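Local coordinates for protein heme-degrading monooxygenase HmoB (Mycobacterium tuberculosis, PDB 6DS8) that degrades heme oxidatively to mycobilin with release of free iron, drawing electrons from a donor such as ascorbate or NADPH–cytochrome P450 reductase, at residues 1-6 against 51-56; 17-22 against 38-43; 9-14 against 82-87. The protein carries 1 engineered substitution. All coordinates share one frame; numbering follows the deposited sequence.

Interactions 1 and 2 meet in the antiparallel sheet: strand 50-56 lies between strands 2-9 and 35-45, and backbone bonds such as V53 O to Q39 N (2.8 Å) join the two contacts, whose centres are 14 Å apart. Interaction 3 sits toward the far end of strand 2-9, beside the first residues of strand 85-98; its centre is 11 Å from that of interaction 2 and 19 Å from that of interaction 1. Along the chain, 1-6 comes first, then 9-14, 17-22, 38-43, 51-56 and 82-87. All three contacts touch one manganese protoporphyrin, so strands, helix 15-23 and loop 82-84 jointly wall the heme pocket; interactions 1 and 2 also reach the second subunit.

Interaction 1: 1-6 against 51-56. With MNH (manganese protoporphyrin IX), chain D.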
loop_
_atom_site.group_PDB
_atom_site.type_symbol
_atom_site.label_atom_id
_atom_site.label_comp_id
_atom_site.label_asym_id
_atom_site.label_seq_id
_atom_site.Cartn_x
_atom_site.Cartn_y
_atom_site.Cartn_z
ATOM N N PRO A 1 -8.856 -6.617 -8.689
ATOM C CA PRO A 1 -7.670 -7.155 -8.020
ATOM C C PRO A 1 -7.733 -6.905 -6.541
ATOM O O PRO A 1 -8.574 -6.117 -6.106
ATOM C CB PRO A 1 -6.525 -6.379 -8.659
ATOM C CG PRO A 1 -7.017 -6.163 -10.078
ATOM C CD PRO A 1 -8.506 -5.924 -9.947
ATOM N N VAL A 2 -6.868 -7.569 -5.771
ATOM C CA VAL A 2 -6.827 -7.351 -4.333
ATOM C C VAL A 2 -5.427 -6.921 -3.884
ATOM O O VAL A 2 -4.408 -7.125 -4.556
ATOM C CB VAL A 2 -7.286 -8.603 -3.551
ATOM C CG1 VAL A 2 -8.726 -8.921 -3.931
ATOM C CG2 VAL A 2 -6.351 -9.777 -3.823
ATOM N N VAL A 3 -5.389 -6.354 -2.691
ATOM C CA VAL A 3 -4.139 -6.044 -2.027
ATOM C C VAL A 3 -4.201 -6.633 -0.630
ATOM O O VAL A 3 -5.232 -6.517 0.047
ATOM C CB VAL A 3 -3.894 -4.531 -1.991
ATOM C CG1 VAL A 3 -2.906 -4.195 -0.897
ATOM C CG2 VAL A 3 -3.460 -4.045 -3.379
ATOM N N LYS A 4 -3.134 -7.346 -0.250
ATOM C CA LYS A 4 -2.917 -7.872 1.101
ATOM C C LYS A 4 -1.615 -7.267 1.640
ATOM O O LYS A 4 -0.518 -7.615 1.181
ATOM C CB LYS A 4 -2.837 -9.410 1.111
ATOM C CG LYS A 4 -3.827 -10.190 0.233
ATOM C CD LYS A 4 -5.115 -10.466 0.977
ATOM C CE LYS A 4 -6.232 -11.005 0.057
ATOM N NZ LYS A 4 -7.567 -10.806 0.693
ATOM N N ILE A 5 -1.729 -6.361 2.597
ATOM C CA ILE A 5 -0.579 -5.774 3.279
ATOM C C ILE A 5 -0.373 -6.523 4.582
ATOM O O ILE A 5 -1.266 -6.537 5.434
ATOM C CB ILE A 5 -0.796 -4.276 3.558
ATOM C CG1 ILE A 5 -1.222 -3.551 2.272
ATOM C CG2 ILE A 5 0.448 -3.663 4.197
ATOM C CD1 ILE A 5 -1.489 -2.067 2.469
ATOM N N ASN A 6 0.794 -7.122 4.781
ATOM C CA ASN A 6 1.131 -7.582 6.119
ATOM C C ASN A 6 1.877 -6.470 6.862
ATOM O O ASN A 6 2.993 -6.085 6.474
ATOM C CB ASN A 6 1.933 -8.890 6.095
ATOM C CG ASN A 6 1.651 -9.753 7.349
ATOM O OD1 ASN A 6 0.504 -9.773 7.833
ATOM N ND2 ASN A 6 2.696 -10.419 7.907
ATOM N N PHE A 51 5.292 -2.290 6.079
ATOM C CA PHE A 51 4.153 -2.735 5.284
ATOM C C PHE A 51 4.692 -3.632 4.171
ATOM O O PHE A 51 5.456 -3.163 3.320
ATOM C CB PHE A 51 3.414 -1.538 4.680
ATOM C CG PHE A 51 2.364 -0.895 5.585
ATOM C CD1 PHE A 51 2.440 -0.991 6.968
ATOM C CD2 PHE A 51 1.288 -0.166 5.021
ATOM C CE1 PHE A 51 1.464 -0.373 7.782
ATOM C CE2 PHE A 51 0.322 0.443 5.828
ATOM C CZ PHE A 51 0.417 0.337 7.220
ATOM N N VAL A 52 4.325 -4.914 4.183
ATOM C CA VAL A 52 4.614 -5.820 3.066
ATOM C C VAL A 52 3.377 -5.819 2.166
ATOM O O VAL A 52 2.344 -6.435 2.486
ATOM C CB VAL A 52 4.972 -7.225 3.551
ATOM C CG1 VAL A 52 5.339 -8.122 2.363
ATOM C CG2 VAL A 52 6.108 -7.164 4.586
ATOM N N VAL A 53 3.458 -5.072 1.062
ATOM C CA VAL A 53 2.319 -4.801 0.192
ATOM C C VAL A 53 2.348 -5.739 -1.003
ATOM O O VAL A 53 3.263 -5.658 -1.838
ATOM C CB VAL A 53 2.333 -3.345 -0.276
ATOM C CG1 VAL A 53 1.025 -3.004 -0.961
ATOM C CG2 VAL A 53 2.583 -2.455 0.928
ATOM N N THR A 54 1.338 -6.617 -1.096
ATOM C CA THR A 54 1.221 -7.578 -2.190
ATOM C C THR A 54 -0.074 -7.342 -2.961
ATOM O O THR A 54 -1.114 -7.001 -2.370
ATOM C CB THR A 54 1.288 -9.033 -1.687
ATOM O OG1 THR A 54 0.051 -9.424 -1.057
ATOM C CG2 THR A 54 2.461 -9.187 -0.702
ATOM N N HIS A 55 0.020 -7.489 -4.292
ATOM C CA HIS A 55 -1.079 -7.273 -5.228
ATOM C C HIS A 55 -1.386 -8.593 -5.913
ATOM O O HIS A 55 -0.466 -9.320 -6.312
ATOM C CB HIS A 55 -0.748 -6.227 -6.306
ATOM C CG HIS A 55 -0.279 -4.916 -5.761
ATOM N ND1 HIS A 55 0.927 -4.770 -5.101
ATOM C CD2 HIS A 55 -0.849 -3.686 -5.784
ATOM C CE1 HIS A 55 1.079 -3.506 -4.738
ATOM N NE2 HIS A 55 0.016 -2.826 -5.145
ATOM N N TRP A 56 -2.667 -8.919 -6.041
ATOM C CA TRP A 56 -3.041 -10.187 -6.664
ATOM C C TRP A 56 -4.237 -9.965 -7.573
ATOM O O TRP A 56 -5.071 -9.071 -7.344
ATOM C CB TRP A 56 -3.373 -11.295 -5.647
ATOM C CG TRP A 56 -2.311 -11.483 -4.657
ATOM C CD1 TRP A 56 -2.014 -10.642 -3.601
ATOM C CD2 TRP A 56 -1.371 -12.564 -4.586
ATOM N NE1 TRP A 56 -0.948 -11.134 -2.900
ATOM C CE2 TRP A 56 -0.531 -12.311 -3.463
ATOM C CE3 TRP A 56 -1.158 -13.723 -5.346
ATOM C CZ2 TRP A 56 0.506 -13.177 -3.082
ATOM C CZ3 TRP A 56 -0.119 -14.590 -4.965
ATOM C CH2 TRP A 56 0.702 -14.301 -3.848
HETATM MN MN MNH D . 5.549 -12.735 5.605
HETATM C CHA MNH D . 7.145 -13.559 8.286
HETATM C CHB MNH D . 2.683 -13.542 7.151
HETATM C CHC MNH D . 3.760 -12.154 2.879
HETATM C CHD MNH D . 8.163 -12.856 3.917
HETATM N NA MNH D . 4.985 -13.552 7.466
HETATM C C1A MNH D . 5.795 -13.633 8.583
HETATM C C2A MNH D . 5.009 -13.877 9.784
HETATM C C3A MNH D . 3.711 -14.041 9.458
HETATM C C4A MNH D . 3.724 -13.748 8.027
HETATM C CMA MNH D . 2.475 -14.318 10.306
HETATM C CAA MNH D . 5.695 -14.035 11.142
HETATM C CBA MNH D . 5.753 -12.697 11.896
HETATM C CGA MNH D . 5.998 -12.694 13.419
HETATM O O1A MNH D . 6.604 -13.635 13.991
HETATM O O2A MNH D . 5.514 -11.687 14.018
HETATM N NB MNH D . 3.410 -12.862 5.104
HETATM C C1B MNH D . 2.307 -13.207 5.869
HETATM C C2B MNH D . 1.016 -12.959 5.264
HETATM C C3B MNH D . 1.472 -12.314 4.104
HETATM C C4B MNH D . 2.886 -12.372 3.921
HETATM C CMB MNH D . -0.291 -13.193 6.035
HETATM C CAB MNH D . 0.664 -11.717 2.971
HETATM C CBB MNH D . 0.582 -10.376 2.258
HETATM N NC MNH D . 5.928 -12.669 3.500
HETATM C C1C MNH D . 5.084 -12.239 2.494
HETATM C C2C MNH D . 5.790 -12.100 1.240
HETATM C C3C MNH D . 7.081 -12.322 1.537
HETATM C C4C MNH D . 7.183 -12.647 2.954
HETATM C CMC MNH D . 5.138 -11.589 -0.060
HETATM C CAC MNH D . 8.258 -12.191 0.598
HETATM C CBC MNH D . 8.714 -13.210 -0.413
HETATM N ND MNH D . 7.536 -13.163 6.034
HETATM C C1D MNH D . 8.625 -12.998 5.205
HETATM C C2D MNH D . 9.905 -13.077 5.912
HETATM C C3D MNH D . 9.526 -13.392 7.174
HETATM C C4D MNH D . 8.088 -13.399 7.271
HETATM C CMD MNH D . 11.289 -12.903 5.333
HETATM C CAD MNH D . 10.428 -13.440 8.404
HETATM C CBD MNH D . 10.318 -12.125 9.179
HETATM C CGD MNH D . 11.111 -11.980 10.465
HETATM O O1D MNH D . 12.177 -12.584 10.661
HETATM O O2D MNH D . 10.633 -11.227 11.358
#
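Two inner strands of an antiparallel sheet pair here, with V2 to N6 running against V52 to W56 at 163°. V2 with W56, K4 with T54 and N6 with V52 are hydrogen-bonded pairs, each closed by two backbone bonds; V2 N lies 2.8 Å from W56 O. The non-hydrogen-bonded pairs V3 with H55 and I5 with V53 alternate with them, accompanied by CA-H...O contacts such as I5 CA to V52 O at 3.1 Å. K4 O is gripped twice by one residue: T54 N approaches from above the carbonyl plane, whereas T54 OG1, 2.9 Å from K4 O, lies in that plane on a lone pair. With chi1 at 76° the hydroxyl is tucked between the backbone N and carbonyl carbon of T54, facing K4. It also accepts W56 NE1 at 2.7 Å from T54 OG1, nearly in the indole plane, which fixes the rotation of both side chains.

The sheet is that of the dimeric alpha+beta barrel of the antibiotic biosynthesis monooxygenase family, and its two faces serve different ends. On one, N6, V52 and T54, with K4 CB and O, meet the porphyrin, T54 CG2 lying 3.7 Å from MNH CMC; W56 on the same face packs on W65, a predicted transition-state stabilizer. K4 NZ forms salt bridges with E90 and D59. The other face is turned to the second subunit. There I5 lies alongside V53, CG1 to CG1 4.0 Å, and I5 CG2 touches F51 CG at 3.6 Å. The F51 ring meets that of F91 of the second subunit, while V3 CG2 rests 3.6 Å from H55 CD2.

Interaction 2: 17-22 against 38-43; sequences ELEKRF and FQLLRP. With MNH (manganese protoporphyrin IX), chain D.
E19 OE1 is held by two groups at once, R42 NE across the contact and the hydroxyl of Y50. R42 grips the carboxylate side-on: NE lies 2.8 Å from E19 OE1 and NH2 lies 2.9 Å from E19 OE2, the first of these bonds almost straight at 176°. Both oxygens are met on their syn side and lie essentially in the guanidinium plane, although the carboxylate itself is turned somewhat from that plane. The E19 chain is extended beyond CG and crosses R42 at about a right angle, and R42 bends at chi3 (-67°) to present its NE edge to the acid. This paired salt bridge closes one end of the contact.

Further along, apolar groups take over. L40 pushes its CD2 branch against F22, 3.7 Å from F22 CB, while L40 CD1 lies over one face of the F22 ring. The opposite face carries the porphyrin methyl CMD, so the phenyl group is sandwiched between strand and porphyrin; its far end reaches the macrocycle, with F22 CZ 3.3 Å from MNH CHD. F22 and F38 meet at their rims, CD2 to CE2 4.2 Å, and the methyl CMC sits over the centre of the F38 ring. On the porphyrin side of the helix, R21 NH1 donates to the propionate oxygen O1D at 2.6 Å, with R21 NE held by E17 OE2. R21 and F22 belong to the known heme-binding residues.

Residues 17-22 of helix 15-23 run nearly antiparallel to residues 38-43 of strand 35-45, at 172°, the axes of these segments 10.4 Å apart. That strand bonds to strand 50-56 along one edge and to a strand of the second subunit along the other.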
loop_
_atom_site.group_PDB
_atom_site.type_symbol
_atom_site.label_atom_id
_atom_site.label_comp_id
_atom_site.label_asym_id
_atom_site.label_seq_id
_atom_site.Cartn_x
_atom_site.Cartn_y
_atom_site.Cartn_z
ATOM N N GLU A 17 18.081 -5.883 10.123
ATOM C CA GLU A 17 18.004 -7.340 10.106
ATOM C C GLU A 17 16.754 -7.824 9.364
ATOM O O GLU A 17 16.808 -8.816 8.628
ATOM C CB GLU A 17 18.025 -7.882 11.534
ATOM C CG GLU A 17 17.771 -9.390 11.661
ATOM C CD GLU A 17 18.864 -10.224 11.007
ATOM O OE1 GLU A 17 20.051 -9.805 11.048
ATOM O OE2 GLU A 17 18.543 -11.302 10.462
ATOM N N LEU A 18 15.627 -7.120 9.531
ATOM C CA LEU A 18 14.386 -7.535 8.889
ATOM C C LEU A 18 14.476 -7.394 7.372
ATOM O O LEU A 18 14.104 -8.306 6.625
ATOM C CB LEU A 18 13.219 -6.718 9.436
ATOM C CG LEU A 18 11.945 -7.030 8.634
ATOM C CD1 LEU A 18 11.194 -8.126 9.290
ATOM C CD2 LEU A 18 11.076 -5.864 8.398
ATOM N N GLU A 19 15.006 -6.269 6.902
ATOM C CA GLU A 19 15.139 -6.034 5.467
ATOM C C GLU A 19 16.100 -7.009 4.826
ATOM O O GLU A 19 15.935 -7.357 3.659
ATOM C CB GLU A 19 15.616 -4.589 5.203
ATOM C CG GLU A 19 14.595 -3.544 5.625
ATOM C CD GLU A 19 15.138 -2.128 5.562
ATOM O OE1 GLU A 19 14.573 -1.271 6.274
ATOM O OE2 GLU A 19 16.124 -1.875 4.807
ATOM N N LYS A 20 17.141 -7.408 5.543
ATOM C CA LYS A 20 18.068 -8.390 5.002
ATOM C C LYS A 20 17.356 -9.715 4.785
ATOM O O LYS A 20 17.567 -10.393 3.774
ATOM C CB LYS A 20 19.268 -8.565 5.943
ATOM C CG LYS A 20 20.144 -9.794 5.594
ATOM C CD LYS A 20 20.877 -10.361 6.804
ATOM C CE LYS A 20 19.895 -10.941 7.811
ATOM N NZ LYS A 20 20.509 -12.071 8.532
ATOM N N ARG A 21 16.460 -10.075 5.699
ATOM C CA ARG A 21 15.705 -11.306 5.514
ATOM C C ARG A 21 14.819 -11.240 4.271
ATOM O O ARG A 21 14.560 -12.264 3.642
ATOM C CB ARG A 21 14.916 -11.617 6.784
ATOM C CG ARG A 21 15.843 -11.847 7.958
ATOM C CD ARG A 21 15.134 -12.279 9.188
ATOM N NE ARG A 21 16.083 -12.632 10.232
ATOM C CZ ARG A 21 15.744 -13.144 11.417
ATOM N NH1 ARG A 21 14.472 -13.389 11.707
ATOM N NH2 ARG A 21 16.683 -13.421 12.316
ATOM N N PHE A 22 14.270 -10.078 3.947
ATOM C CA PHE A 22 13.492 -9.997 2.709
ATOM C C PHE A 22 14.355 -9.875 1.455
ATOM O O PHE A 22 13.877 -10.161 0.358
ATOM C CB PHE A 22 12.515 -8.820 2.745
ATOM C CG PHE A 22 11.224 -9.133 3.425
ATOM C CD1 PHE A 22 11.154 -9.200 4.797
ATOM C CD2 PHE A 22 10.068 -9.334 2.691
ATOM C CE1 PHE A 22 9.956 -9.474 5.421
ATOM C CE2 PHE A 22 8.880 -9.595 3.311
ATOM C CZ PHE A 22 8.822 -9.665 4.672
ATOM N N PHE A 38 4.945 -7.146 -5.382
ATOM C CA PHE A 38 4.929 -6.775 -3.979
ATOM C C PHE A 38 6.080 -5.840 -3.674
ATOM O O PHE A 38 7.103 -5.854 -4.357
ATOM C CB PHE A 38 4.964 -8.021 -3.069
ATOM C CG PHE A 38 6.322 -8.410 -2.554
ATOM C CD1 PHE A 38 7.117 -9.296 -3.261
ATOM C CD2 PHE A 38 6.759 -7.987 -1.299
ATOM C CE1 PHE A 38 8.341 -9.704 -2.761
ATOM C CE2 PHE A 38 7.991 -8.397 -0.789
ATOM C CZ PHE A 38 8.774 -9.252 -1.525
ATOM N N GLN A 39 5.895 -5.023 -2.643
ATOM C CA GLN A 39 6.941 -4.118 -2.188
ATOM C C GLN A 39 7.162 -4.326 -0.698
ATOM O O GLN A 39 6.200 -4.528 0.048
ATOM C CB GLN A 39 6.610 -2.619 -2.432
ATOM C CG GLN A 39 5.988 -2.261 -3.778
ATOM C CD GLN A 39 5.660 -0.736 -3.894
ATOM O OE1 GLN A 39 4.695 -0.217 -3.282
ATOM N NE2 GLN A 39 6.473 -0.023 -4.678
ATOM N N LEU A 40 8.426 -4.256 -0.257
ATOM C CA LEU A 40 8.692 -4.091 1.165
ATOM C C LEU A 40 8.799 -2.591 1.426
ATOM O O LEU A 40 9.529 -1.879 0.728
ATOM C CB LEU A 40 9.955 -4.833 1.612
ATOM C CG LEU A 40 10.323 -4.666 3.102
ATOM C CD1 LEU A 40 9.173 -5.174 4.015
ATOM C CD2 LEU A 40 11.668 -5.322 3.517
ATOM N N LEU A 41 8.025 -2.115 2.394
ATOM C CA LEU A 41 7.948 -0.686 2.651
ATOM C C LEU A 41 8.399 -0.418 4.072
ATOM O O LEU A 41 7.743 -0.849 5.034
ATOM C CB LEU A 41 6.526 -0.162 2.435
ATOM C CG LEU A 41 5.957 -0.129 1.015
ATOM C CD1 LEU A 41 4.703 0.708 1.020
ATOM C CD2 LEU A 41 6.943 0.498 0.066
ATOM N N ARG A 42 9.507 0.407 4.150
ATOM C CA ARG A 42 10.136 0.830 5.390
ATOM C C ARG A 42 9.427 2.068 5.915
ATOM O O ARG A 42 9.228 3.024 5.162
ATOM C CB ARG A 42 11.612 1.119 5.176
ATOM C CG ARG A 42 12.357 1.541 6.446
ATOM C CD ARG A 42 13.617 2.288 6.075
ATOM N NE ARG A 42 14.569 1.386 5.427
ATOM C CZ ARG A 42 15.454 1.756 4.514
ATOM N NH1 ARG A 42 15.492 3.005 4.108
ATOM N NH2 ARG A 42 16.319 0.878 4.029
ATOM N N PRO A 43 8.998 2.083 7.168
ATOM C CA PRO A 43 8.254 3.239 7.655
ATOM C C PRO A 43 9.188 4.394 7.897
ATOM O O PRO A 43 10.322 4.209 8.329
ATOM C CB PRO A 43 7.638 2.733 8.963
ATOM C CG PRO A 43 8.621 1.715 9.456
ATOM C CD PRO A 43 9.319 1.131 8.253
HETATM MN MN MNH D . 5.549 -12.735 5.605
HETATM C CHA MNH D . 7.145 -13.559 8.286
HETATM C CHB MNH D . 2.683 -13.542 7.151
HETATM C CHC MNH D . 3.760 -12.154 2.879
HETATM C CHD MNH D . 8.163 -12.856 3.917
HETATM N NA MNH D . 4.985 -13.552 7.466
HETATM C C1A MNH D . 5.795 -13.633 8.583
HETATM C C2A MNH D . 5.009 -13.877 9.784
HETATM C C3A MNH D . 3.711 -14.041 9.458
HETATM C C4A MNH D . 3.724 -13.748 8.027
HETATM C CMA MNH D . 2.475 -14.318 10.306
HETATM C CAA MNH D . 5.695 -14.035 11.142
HETATM C CBA MNH D . 5.753 -12.697 11.896
HETATM C CGA MNH D . 5.998 -12.694 13.419
HETATM O O1A MNH D . 6.604 -13.635 13.991
HETATM O O2A MNH D . 5.514 -11.687 14.018
HETATM N NB MNH D . 3.410 -12.862 5.104
HETATM C C1B MNH D . 2.307 -13.207 5.869
HETATM C C2B MNH D . 1.016 -12.959 5.264
HETATM C C3B MNH D . 1.472 -12.314 4.104
HETATM C C4B MNH D . 2.886 -12.372 3.921
HETATM C CMB MNH D . -0.291 -13.193 6.035
HETATM C CAB MNH D . 0.664 -11.717 2.971
HETATM C CBB MNH D . 0.582 -10.376 2.258
HETATM N NC MNH D . 5.928 -12.669 3.500
HETATM C C1C MNH D . 5.084 -12.239 2.494
HETATM C C2C MNH D . 5.790 -12.100 1.240
HETATM C C3C MNH D . 7.081 -12.322 1.537
HETATM C C4C MNH D . 7.183 -12.647 2.954
HETATM C CMC MNH D . 5.138 -11.589 -0.060
HETATM C CAC MNH D . 8.258 -12.191 0.598
HETATM C CBC MNH D . 8.714 -13.210 -0.413
HETATM N ND MNH D . 7.536 -13.163 6.034
HETATM C C1D MNH D . 8.625 -12.998 5.205
HETATM C C2D MNH D . 9.905 -13.077 5.912
HETATM C C3D MNH D . 9.526 -13.392 7.174
HETATM C C4D MNH D . 8.088 -13.399 7.271
HETATM C CMD MNH D . 11.289 -12.903 5.333
HETATM C CAD MNH D . 10.428 -13.440 8.404
HETATM C CBD MNH D . 10.318 -12.125 9.179
HETATM C CGD MNH D . 11.111 -11.980 10.465
HETATM O O1D MNH D . 12.177 -12.584 10.661
HETATM O O2D MNH D . 10.633 -11.227 11.358
#

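Interaction 3: 9-14 against 82-87; sequences EVPAGA and VATGAS. With MNH (manganese protoporphyrin IX), chain D.
Two backbone bonds tie E9 to T84 and G85, joining the loop that leads to helix 15-23 to the heme-binding segment 82-87 of the dimeric alpha+beta barrel. E9 N donates to G85 O at 2.9 Å, and E9 O in turn accepts T84 N at 2.9 Å, so that E9 is bonded to two successive residues. The hydroxyl of T84 adds a weak bond to the same E9 O. Beyond E9 the loop folds into a type II beta turn from P11 to A14, closed by A14 N to P11 O at 3.0 Å. G13 takes the positive phi (89°) usual for its place in such a turn, and the chain then enters helix 15-23.

P11 leans on the 82-84 loop: its CD sits 3.1 Å from V82 O, and P11 CG meets T84 CG2 at 3.8 Å, the two side chains lying antiparallel. The E9 chain bends at chi2, laying its carboxylate beside the backbone of G85.

V82 stands between loop and cofactor. With chi1 at 58°, its CG2 is anti to the backbone N and presses on A14 CB at a tight 3.3 Å, while CG1 points to the porphyrin propionate. L18 of helix 15-23 touches both V82 and V10, tying the loops to the helix. Residues 82-85 are heme-binding, and the first two present their backbone N-H groups to one carboxylate, whose O1D also accepts R21. V82 N lies 3.2 Å from MNH O1D, and A83 N donates to MNH O2D at 2.7 Å.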
loop_
_atom_site.group_PDB
_atom_site.type_symbol
_atom_site.label_atom_id
_atom_site.label_comp_id
_atom_site.label_asym_id
_atom_site.label_seq_id
_atom_site.Cartn_x
_atom_site.Cartn_y
_atom_site.Cartn_z
ATOM N N GLU A 9 5.374 -5.524 13.001
ATOM C CA GLU A 9 5.985 -4.811 14.139
ATOM C C GLU A 9 7.432 -5.299 14.246
ATOM O O GLU A 9 7.644 -6.477 14.203
ATOM C CB GLU A 9 5.137 -5.048 15.380
ATOM C CG GLU A 9 3.738 -4.496 15.228
ATOM C CD GLU A 9 2.609 -5.295 15.854
ATOM O OE1 GLU A 9 1.518 -5.258 15.327
ATOM O OE2 GLU A 9 2.830 -5.941 16.858
ATOM N N VAL A 10 8.365 -4.377 14.388
ATOM C CA VAL A 10 9.790 -4.658 14.406
ATOM C C VAL A 10 10.413 -3.915 15.585
ATOM O O VAL A 10 10.155 -2.716 15.772
ATOM C CB VAL A 10 10.426 -4.273 13.062
ATOM C CG1 VAL A 10 11.904 -4.464 13.109
ATOM C CG2 VAL A 10 9.818 -5.107 11.913
ATOM N N PRO A 11 11.178 -4.602 16.432
ATOM C CA PRO A 11 11.847 -3.941 17.576
ATOM C C PRO A 11 12.787 -2.814 17.159
ATOM O O PRO A 11 13.308 -2.782 16.040
ATOM C CB PRO A 11 12.645 -5.073 18.231
ATOM C CG PRO A 11 12.154 -6.353 17.629
ATOM C CD PRO A 11 11.513 -6.032 16.308
ATOM N N ALA A 12 12.977 -1.859 18.066
ATOM C CA ALA A 12 13.920 -0.771 17.810
ATOM C C ALA A 12 15.281 -1.317 17.398
ATOM O O ALA A 12 15.856 -2.152 18.089
ATOM C CB ALA A 12 14.066 0.098 19.060
ATOM N N GLY A 13 15.776 -0.866 16.237
ATOM C CA GLY A 13 17.072 -1.285 15.739
ATOM C C GLY A 13 17.079 -2.528 14.874
ATOM O O GLY A 13 18.129 -2.856 14.292
ATOM N N ALA A 14 15.965 -3.252 14.806
ATOM C CA ALA A 14 15.869 -4.500 14.056
ATOM C C ALA A 14 15.503 -4.315 12.593
ATOM O O ALA A 14 15.482 -5.310 11.848
ATOM C CB ALA A 14 14.853 -5.417 14.719
ATOM N N VAL A 82 12.326 -11.879 13.750
ATOM C CA VAL A 82 12.790 -10.600 14.333
ATOM C C VAL A 82 11.521 -9.799 14.614
ATOM O O VAL A 82 11.489 -9.081 15.586
ATOM C CB VAL A 82 13.812 -9.873 13.445
ATOM C CG1 VAL A 82 13.301 -9.561 12.063
ATOM C CG2 VAL A 82 14.339 -8.620 14.102
ATOM N N ALA A 83 10.483 -10.024 13.813
ATOM C CA ALA A 83 9.168 -9.378 13.964
ATOM C C ALA A 83 8.550 -9.758 15.311
ATOM O O ALA A 83 8.725 -10.858 15.763
ATOM C CB ALA A 83 8.276 -9.726 12.805
ATOM N N THR A 84 7.884 -8.802 15.929
ATOM C CA THR A 84 7.248 -8.988 17.225
ATOM C C THR A 84 5.737 -9.125 17.120
ATOM O O THR A 84 5.082 -9.379 18.136
ATOM C CB THR A 84 7.616 -7.862 18.214
ATOM O OG1 THR A 84 7.584 -6.587 17.566
ATOM C CG2 THR A 84 8.999 -8.091 18.763
ATOM N N GLY A 85 5.162 -8.811 15.969
ATOM C CA GLY A 85 3.765 -9.101 15.707
ATOM C C GLY A 85 3.459 -8.767 14.266
ATOM O O GLY A 85 4.269 -8.160 13.560
ATOM N N ALA A 86 2.247 -9.109 13.860
ATOM C CA ALA A 86 1.867 -8.991 12.472
ATOM C C ALA A 86 0.362 -8.847 12.368
ATOM O O ALA A 86 -0.389 -9.448 13.137
ATOM C CB ALA A 86 2.315 -10.218 11.662
ATOM N N SER A 87 -0.070 -8.062 11.394
ATOM C CA SER A 87 -1.485 -7.952 11.094
ATOM C C SER A 87 -1.626 -7.926 9.586
ATOM O O SER A 87 -0.982 -7.090 8.933
ATOM C CB SER A 87 -2.117 -6.673 11.659
ATOM O OG SER A 87 -1.571 -6.333 12.897
HETATM MN MN MNH D . 5.549 -12.735 5.605
HETATM C CHA MNH D . 7.145 -13.559 8.286
HETATM C CHB MNH D . 2.683 -13.542 7.151
HETATM C CHC MNH D . 3.760 -12.154 2.879
HETATM C CHD MNH D . 8.163 -12.856 3.917
HETATM N NA MNH D . 4.985 -13.552 7.466
HETATM C C1A MNH D . 5.795 -13.633 8.583
HETATM C C2A MNH D . 5.009 -13.877 9.784
HETATM C C3A MNH D . 3.711 -14.041 9.458
HETATM C C4A MNH D . 3.724 -13.748 8.027
HETATM C CMA MNH D . 2.475 -14.318 10.306
HETATM C CAA MNH D . 5.695 -14.035 11.142
HETATM C CBA MNH D . 5.753 -12.697 11.896
HETATM C CGA MNH D . 5.998 -12.694 13.419
HETATM O O1A MNH D . 6.604 -13.635 13.991
HETATM O O2A MNH D . 5.514 -11.687 14.018
HETATM N NB MNH D . 3.410 -12.862 5.104
HETATM C C1B MNH D . 2.307 -13.207 5.869
HETATM C C2B MNH D . 1.016 -12.959 5.264
HETATM C C3B MNH D . 1.472 -12.314 4.104
HETATM C C4B MNH D . 2.886 -12.372 3.921
HETATM C CMB MNH D . -0.291 -13.193 6.035
HETATM C CAB MNH D . 0.664 -11.717 2.971
HETATM C CBB MNH D . 0.582 -10.376 2.258
HETATM N NC MNH D . 5.928 -12.669 3.500
HETATM C C1C MNH D . 5.084 -12.239 2.494
HETATM C C2C MNH D . 5.790 -12.100 1.240
HETATM C C3C MNH D . 7.081 -12.322 1.537
HETATM C C4C MNH D . 7.183 -12.647 2.954
HETATM C CMC MNH D . 5.138 -11.589 -0.060
HETATM C CAC MNH D . 8.258 -12.191 0.598
HETATM C CBC MNH D . 8.714 -13.210 -0.413
HETATM N ND MNH D . 7.536 -13.163 6.034
HETATM C C1D MNH D . 8.625 -12.998 5.205
HETATM C C2D MNH D . 9.905 -13.077 5.912
HETATM C C3D MNH D . 9.526 -13.392 7.174
HETATM C C4D MNH D . 8.088 -13.399 7.271
HETATM C CMD MNH D . 11.289 -12.903 5.333
HETATM C CAD MNH D . 10.428 -13.440 8.404
HETATM C CBD MNH D . 10.318 -12.125 9.179
HETATM C CGD MNH D . 11.111 -11.980 10.465
HETATM O O1D MNH D . 12.177 -12.584 10.661
HETATM O O2D MNH D . 10.633 -11.227 11.358
#